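Local coordinates for DNA mismatch repair protein MLH3 (Saccharomyces cerevisiae S288C, PDB 6RMN) that takes part in DNA mismatch repair, correcting insertion-deletion loops as one partner of the MutLbeta heterodimer, at residues Asp52-Leu57 against Pro222-His227; Val46-Cys51 against Val198-Glu203. All blocks are in the same frame, centred on the assembly; numbering follows the deposited sequence.

Contact 1: Asp52-Leu57 against Pro222-His227; sequences DERIRL and PFECAH. With ZN (zinc ion), chain D; ZN (zinc ion), chain C.
Glu53, from the DQHA(X)2E(X)4E metal-binding motif of MutL endonucleases, meets Cys225 and His227 of the loop 222-227 around a pair of zinc ions in this C-terminal part of the protein. The carboxylate bridges the metals: Glu53 OE1 lies 2.0 Å from the chain C zinc, and Glu53 OE2 lies 2.3 Å from the chain D zinc. That second zinc is also bound by Cys225 SG at 2.4 Å and by His227 ND1 at 2.2 Å, and an atom of the partner protein's chain completes its shell. With CG anti to the backbone N (chi1 -177°) and an extended chain beyond it, Glu53 is carried from the helix straight to the metals. Its OE2 also accepts from Ala226 N at 2.9 Å, through the anti lone pair and with a bent N-H...O angle of 136°. Ala226 CB also rests on the apolar tip of Leu57, with CD2 at 3.8 Å. Arg54 bends at chi2 and chi3, which sets its NH1 3.5 Å from Cys225 O, and Leu57 CD2 sits over one face of the guanidinium, toward its rim. Arg54 NE makes a salt bridge to Glu58, the last glutamate of the motif. With Arg54 cut back to an alanine, Glu58 is likely to lose its salt-bridge partner and Leu57 CD2 the guanidinium it lies over. As Glu53 OE2 is gripped by both a metal and a backbone N-H, the carboxylate has little freedom to turn, and the helix and loop are tied together through the metal they share.

Contact 2: Val46-Cys51 against Val198-Glu203; sequences VDQHAC and VMFGDE. With ZN (zinc ion), chain C.
The loop 198-203 makes a type II turn from Met199 to Asp202 beside the point where strand 43-47 passes into helix 48-69, bringing the CA atoms of His49 and Met199 within 5.3 Å. His49 works at both ring nitrogens: ND1 donates to Val198 O at 2.7 Å, with the acceptor 3° out of the ring plane, while NE2 binds the chain C zinc at 2.1 Å. The imidazole is thus fixed in rotation from two ends, Val198 O being a second-shell partner that orients the zinc-binding histidine. Gln48 CG stands between the backbone N and the carbonyl carbon (chi1 73°), and the chain, extended beyond it, carries NE2 out to the turn. There NE2 donates to Met199 O at 2.8 Å and, over a longer reach, to Asp202 O at 3.3 Å. Met199 O takes Gln48 NE2 and Asp202 N from opposite faces of its plane. Asp47, the helix N-cap, accepts from His49 N at 2.9 Å and from Ala50 N at 3.1 Å, both at OD1. The Asp47 and Phe200 side chains cross at about a right angle, the carboxylate and ring planes 35° apart. Capping aspartate, anchoring glutamine and metal-binding histidine in succession open the DQHA(X)2E(X)4E motif, signature of the MutL endonuclease site.

In the fold
Contacts 1 and 2 have centres 11 Å apart and share helix 48-69, whose first turn belongs to contact 2 and whose next turns belong to contact 1. Their segments alternate along the chain, in the order 46-51, 52-57, 198-203, 222-227, so two loops separated by helix 206-216 converge on one helix start. The chain C zinc touches both contacts, and Cys194, at the end of helix 183-196, also binds it. A probable hydrogen bond from Val198 N to Asp52 OD2 (2.8 Å) and packing of Cys225 CB on Ala50 CB join them directly. The two-zinc site is therefore assembled from sequence-distant pieces, together with the partner protein's chain.

Contact 1: Asp52-Leu57 against Pro222-His227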
loop_
_atom_site.group_PDB
_atom_site.type_symbol
_atom_site.label_atom_id
_atom_site.label_comp_id
_atom_site.label_asym_id
_atom_site.label_seq_id
_atom_site.Cartn_x
_atom_site.Cartn_y
_atom_site.Cartn_z
ATOM N N ASP B 52 0.587 0.734 15.885
ATOM C CA ASP B 52 1.550 1.448 16.713
ATOM C C ASP B 52 1.474 1.011 18.186
ATOM O O ASP B 52 2.515 0.728 18.794
ATOM C CB ASP B 52 1.356 2.974 16.566
ATOM C CG ASP B 52 2.563 3.796 16.989
ATOM O OD1 ASP B 52 3.704 3.238 16.996
ATOM O OD2 ASP B 52 2.385 4.993 17.293
ATOM N N GLU B 53 0.241 0.914 18.731
ATOM C CA GLU B 53 -0.045 0.466 20.101
ATOM C C GLU B 53 0.500 -0.950 20.346
ATOM O O GLU B 53 1.080 -1.188 21.404
ATOM C CB GLU B 53 -1.554 0.525 20.367
ATOM C CG GLU B 53 -1.994 0.149 21.767
ATOM C CD GLU B 53 -3.499 0.223 21.885
ATOM O OE1 GLU B 53 -4.041 1.351 21.884
ATOM O OE2 GLU B 53 -4.142 -0.849 21.915
ATOM N N ARG B 54 0.346 -1.859 19.358
ATOM C CA ARG B 54 0.846 -3.226 19.411
ATOM C C ARG B 54 2.379 -3.286 19.520
ATOM O O ARG B 54 2.912 -4.023 20.365
ATOM C CB ARG B 54 0.382 -4.030 18.186
ATOM C CG ARG B 54 0.823 -5.491 18.237
ATOM C CD ARG B 54 -0.058 -6.213 19.216
ATOM N NE ARG B 54 0.690 -6.840 20.285
ATOM C CZ ARG B 54 0.136 -7.561 21.250
ATOM N NH1 ARG B 54 -1.182 -7.725 21.294
ATOM N NH2 ARG B 54 0.890 -8.115 22.181
ATOM N N ILE B 55 3.072 -2.547 18.631
ATOM C CA ILE B 55 4.536 -2.463 18.596
ATOM C C ILE B 55 5.028 -1.941 19.948
ATOM O O ILE B 55 6.006 -2.461 20.490
ATOM C CB ILE B 55 5.038 -1.545 17.418
ATOM C CG1 ILE B 55 4.620 -2.106 16.033
ATOM C CG2 ILE B 55 6.565 -1.319 17.481
ATOM C CD1 ILE B 55 4.512 -1.061 14.927
ATOM N N ARG B 56 4.359 -0.891 20.457
ATOM C CA ARG B 56 4.710 -0.218 21.702
ATOM C C ARG B 56 4.526 -1.101 22.921
ATOM O O ARG B 56 5.381 -1.068 23.802
ATOM C CB ARG B 56 3.956 1.111 21.833
ATOM C CG ARG B 56 4.549 2.203 20.965
ATOM C CD ARG B 56 3.790 3.508 21.101
ATOM N NE ARG B 56 4.309 4.538 20.190
ATOM C CZ ARG B 56 5.317 5.362 20.468
ATOM N NH1 ARG B 56 5.934 5.297 21.636
ATOM N NH2 ARG B 56 5.722 6.250 19.572
ATOM N N LEU B 57 3.447 -1.917 22.948
ATOM C CA LEU B 57 3.144 -2.848 24.030
ATOM C C LEU B 57 4.191 -3.933 24.141
ATOM O O LEU B 57 4.725 -4.152 25.224
ATOM C CB LEU B 57 1.736 -3.471 23.891
ATOM C CG LEU B 57 1.363 -4.463 25.002
ATOM C CD1 LEU B 57 1.041 -3.740 26.316
ATOM C CD2 LEU B 57 0.266 -5.371 24.565
ATOM N N PRO B 222 0.781 -9.742 15.852
ATOM C CA PRO B 222 0.435 -8.512 15.110
ATOM C C PRO B 222 -1.041 -8.326 14.757
ATOM O O PRO B 222 -1.391 -7.300 14.169
ATOM C CB PRO B 222 1.281 -8.618 13.832
ATOM C CG PRO B 222 1.543 -10.053 13.639
ATOM C CD PRO B 222 1.439 -10.744 14.981
ATOM N N PHE B 223 -1.903 -9.295 15.114
ATOM C CA PHE B 223 -3.305 -9.333 14.699
ATOM C C PHE B 223 -4.295 -8.631 15.611
ATOM O O PHE B 223 -5.465 -8.500 15.242
ATOM C CB PHE B 223 -3.713 -10.777 14.447
ATOM C CG PHE B 223 -2.753 -11.426 13.479
ATOM C CD1 PHE B 223 -2.634 -10.959 12.172
ATOM C CD2 PHE B 223 -1.922 -12.458 13.889
ATOM C CE1 PHE B 223 -1.726 -11.542 11.286
ATOM C CE2 PHE B 223 -1.035 -13.059 12.993
ATOM C CZ PHE B 223 -0.930 -12.584 11.704
ATOM N N GLU B 224 -3.830 -8.093 16.739
ATOM C CA GLU B 224 -4.709 -7.329 17.626
ATOM C C GLU B 224 -3.970 -6.197 18.302
ATOM O O GLU B 224 -2.754 -6.230 18.351
ATOM C CB GLU B 224 -5.483 -8.221 18.636
ATOM C CG GLU B 224 -4.657 -9.026 19.619
ATOM C CD GLU B 224 -5.419 -10.143 20.315
ATOM O OE1 GLU B 224 -6.047 -10.972 19.616
ATOM O OE2 GLU B 224 -5.372 -10.199 21.566
ATOM N N CYS B 225 -4.700 -5.175 18.775
ATOM C CA CYS B 225 -4.150 -4.043 19.529
ATOM C C CYS B 225 -3.823 -4.530 20.963
ATOM O O CYS B 225 -4.022 -5.717 21.275
ATOM C CB CYS B 225 -5.149 -2.889 19.554
ATOM S SG CYS B 225 -6.582 -3.175 20.628
ATOM N N ALA B 226 -3.375 -3.612 21.846
ATOM C CA ALA B 226 -3.079 -3.963 23.243
ATOM C C ALA B 226 -4.302 -4.519 24.004
ATOM O O ALA B 226 -4.118 -5.415 24.817
ATOM C CB ALA B 226 -2.488 -2.775 23.991
ATOM N N HIS B 227 -5.532 -4.038 23.691
ATOM C CA HIS B 227 -6.807 -4.410 24.327
ATOM C C HIS B 227 -7.565 -5.566 23.638
ATOM O O HIS B 227 -8.767 -5.722 23.849
ATOM C CB HIS B 227 -7.716 -3.170 24.473
ATOM C CG HIS B 227 -6.985 -1.964 24.987
ATOM N ND1 HIS B 227 -6.271 -1.136 24.133
ATOM C CD2 HIS B 227 -6.811 -1.531 26.256
ATOM C CE1 HIS B 227 -5.703 -0.224 24.905
ATOM N NE2 HIS B 227 -5.998 -0.417 26.188
HETATM ZN ZN ZN D . -6.455 -1.119 21.907
HETATM ZN ZN ZN C . -5.612 2.542 21.924
#

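Contact 2: Val46-Cys51 against Val198-Glu203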
loop_
_atom_site.group_PDB
_atom_site.type_symbol
_atom_site.label_atom_id
_atom_site.label_comp_id
_atom_site.label_asym_id
_atom_site.label_seq_id
_atom_site.Cartn_x
_atom_site.Cartn_y
_atom_site.Cartn_z
ATOM N N VAL B 46 -4.843 -1.831 7.611
ATOM C CA VAL B 46 -4.325 -1.902 8.971
ATOM C C VAL B 46 -4.710 -0.619 9.721
ATOM O O VAL B 46 -4.471 0.480 9.204
ATOM C CB VAL B 46 -2.782 -2.135 8.969
ATOM C CG1 VAL B 46 -2.229 -2.237 10.388
ATOM C CG2 VAL B 46 -2.398 -3.370 8.153
ATOM N N ASP B 47 -5.292 -0.754 10.942
ATOM C CA ASP B 47 -5.605 0.379 11.818
ATOM C C ASP B 47 -4.227 0.960 12.253
ATOM O O ASP B 47 -3.415 0.229 12.832
ATOM C CB ASP B 47 -6.405 -0.134 13.029
ATOM C CG ASP B 47 -6.814 0.888 14.091
ATOM O OD1 ASP B 47 -6.072 1.879 14.291
ATOM O OD2 ASP B 47 -7.843 0.668 14.760
ATOM N N GLN B 48 -3.939 2.237 11.925
ATOM C CA GLN B 48 -2.627 2.829 12.262
ATOM C C GLN B 48 -2.383 2.980 13.773
ATOM O O GLN B 48 -1.235 2.942 14.213
ATOM C CB GLN B 48 -2.386 4.160 11.535
ATOM C CG GLN B 48 -3.208 5.338 12.071
ATOM C CD GLN B 48 -3.262 6.493 11.125
ATOM O OE1 GLN B 48 -3.265 6.331 9.905
ATOM N NE2 GLN B 48 -3.313 7.685 11.671
ATOM N N HIS B 49 -3.457 3.152 14.553
ATOM C CA HIS B 49 -3.357 3.288 15.996
ATOM C C HIS B 49 -3.059 1.924 16.642
ATOM O O HIS B 49 -2.104 1.820 17.413
ATOM C CB HIS B 49 -4.623 3.938 16.579
ATOM C CG HIS B 49 -4.628 3.960 18.069
ATOM N ND1 HIS B 49 -3.816 4.820 18.778
ATOM C CD2 HIS B 49 -5.284 3.165 18.937
ATOM C CE1 HIS B 49 -4.029 4.551 20.048
ATOM N NE2 HIS B 49 -4.911 3.570 20.194
ATOM N N ALA B 50 -3.848 0.887 16.288
ATOM C CA ALA B 50 -3.708 -0.492 16.769
ATOM C C ALA B 50 -2.323 -1.053 16.454
ATOM O O ALA B 50 -1.719 -1.704 17.300
ATOM C CB ALA B 50 -4.784 -1.376 16.150
ATOM N N CYS B 51 -1.822 -0.766 15.244
ATOM C CA CYS B 51 -0.504 -1.147 14.745
ATOM C C CYS B 51 0.598 -0.588 15.656
ATOM O O CYS B 51 1.434 -1.345 16.140
ATOM C CB CYS B 51 -0.335 -0.653 13.307
ATOM S SG CYS B 51 1.290 -1.000 12.598
ATOM N N VAL B 198 0.187 6.606 17.748
ATOM C CA VAL B 198 -0.313 7.534 16.744
ATOM C C VAL B 198 -1.848 7.396 16.739
ATOM O O VAL B 198 -2.357 6.316 17.045
ATOM C CB VAL B 198 0.390 7.284 15.365
ATOM C CG1 VAL B 198 -0.120 6.044 14.644
ATOM C CG2 VAL B 198 0.316 8.501 14.463
ATOM N N MET B 199 -2.570 8.489 16.498
ATOM C CA MET B 199 -4.032 8.483 16.523
ATOM C C MET B 199 -4.672 8.572 15.125
ATOM O O MET B 199 -3.999 8.880 14.143
ATOM C CB MET B 199 -4.536 9.660 17.383
ATOM C CG MET B 199 -4.691 9.331 18.856
ATOM S SD MET B 199 -5.413 10.716 19.794
ATOM C CE MET B 199 -7.170 10.528 19.383
ATOM N N PHE B 200 -5.995 8.339 15.062
ATOM C CA PHE B 200 -6.808 8.521 13.875
ATOM C C PHE B 200 -6.804 10.016 13.606
ATOM O O PHE B 200 -6.924 10.817 14.546
ATOM C CB PHE B 200 -8.238 8.009 14.113
ATOM C CG PHE B 200 -8.464 6.535 13.857
ATOM C CD1 PHE B 200 -7.400 5.690 13.551
ATOM C CD2 PHE B 200 -9.746 5.997 13.876
ATOM C CE1 PHE B 200 -7.619 4.340 13.273
ATOM C CE2 PHE B 200 -9.962 4.640 13.612
ATOM C CZ PHE B 200 -8.897 3.820 13.318
ATOM N N GLY B 201 -6.562 10.376 12.348
ATOM C CA GLY B 201 -6.472 11.766 11.920
ATOM C C GLY B 201 -5.052 12.263 11.729
ATOM O O GLY B 201 -4.847 13.315 11.116
ATOM N N ASP B 202 -4.061 11.515 12.249
ATOM C CA ASP B 202 -2.644 11.858 12.152
ATOM C C ASP B 202 -2.060 11.513 10.770
ATOM O O ASP B 202 -2.338 10.445 10.226
ATOM C CB ASP B 202 -1.842 11.155 13.256
ATOM C CG ASP B 202 -2.084 11.652 14.671
ATOM O OD1 ASP B 202 -2.890 12.609 14.845
ATOM O OD2 ASP B 202 -1.460 11.102 15.603
ATOM N N GLU B 203 -1.226 12.418 10.234
ATOM C CA GLU B 203 -0.564 12.263 8.932
ATOM C C GLU B 203 0.610 11.313 9.035
ATOM O O GLU B 203 1.394 11.405 9.975
ATOM C CB GLU B 203 -0.054 13.618 8.400
ATOM C CG GLU B 203 -1.099 14.718 8.305
ATOM C CD GLU B 203 -2.188 14.541 7.267
ATOM O OE1 GLU B 203 -3.302 15.072 7.487
ATOM O OE2 GLU B 203 -1.932 13.878 6.234
HETATM ZN ZN ZN C . -5.612 2.542 21.924
#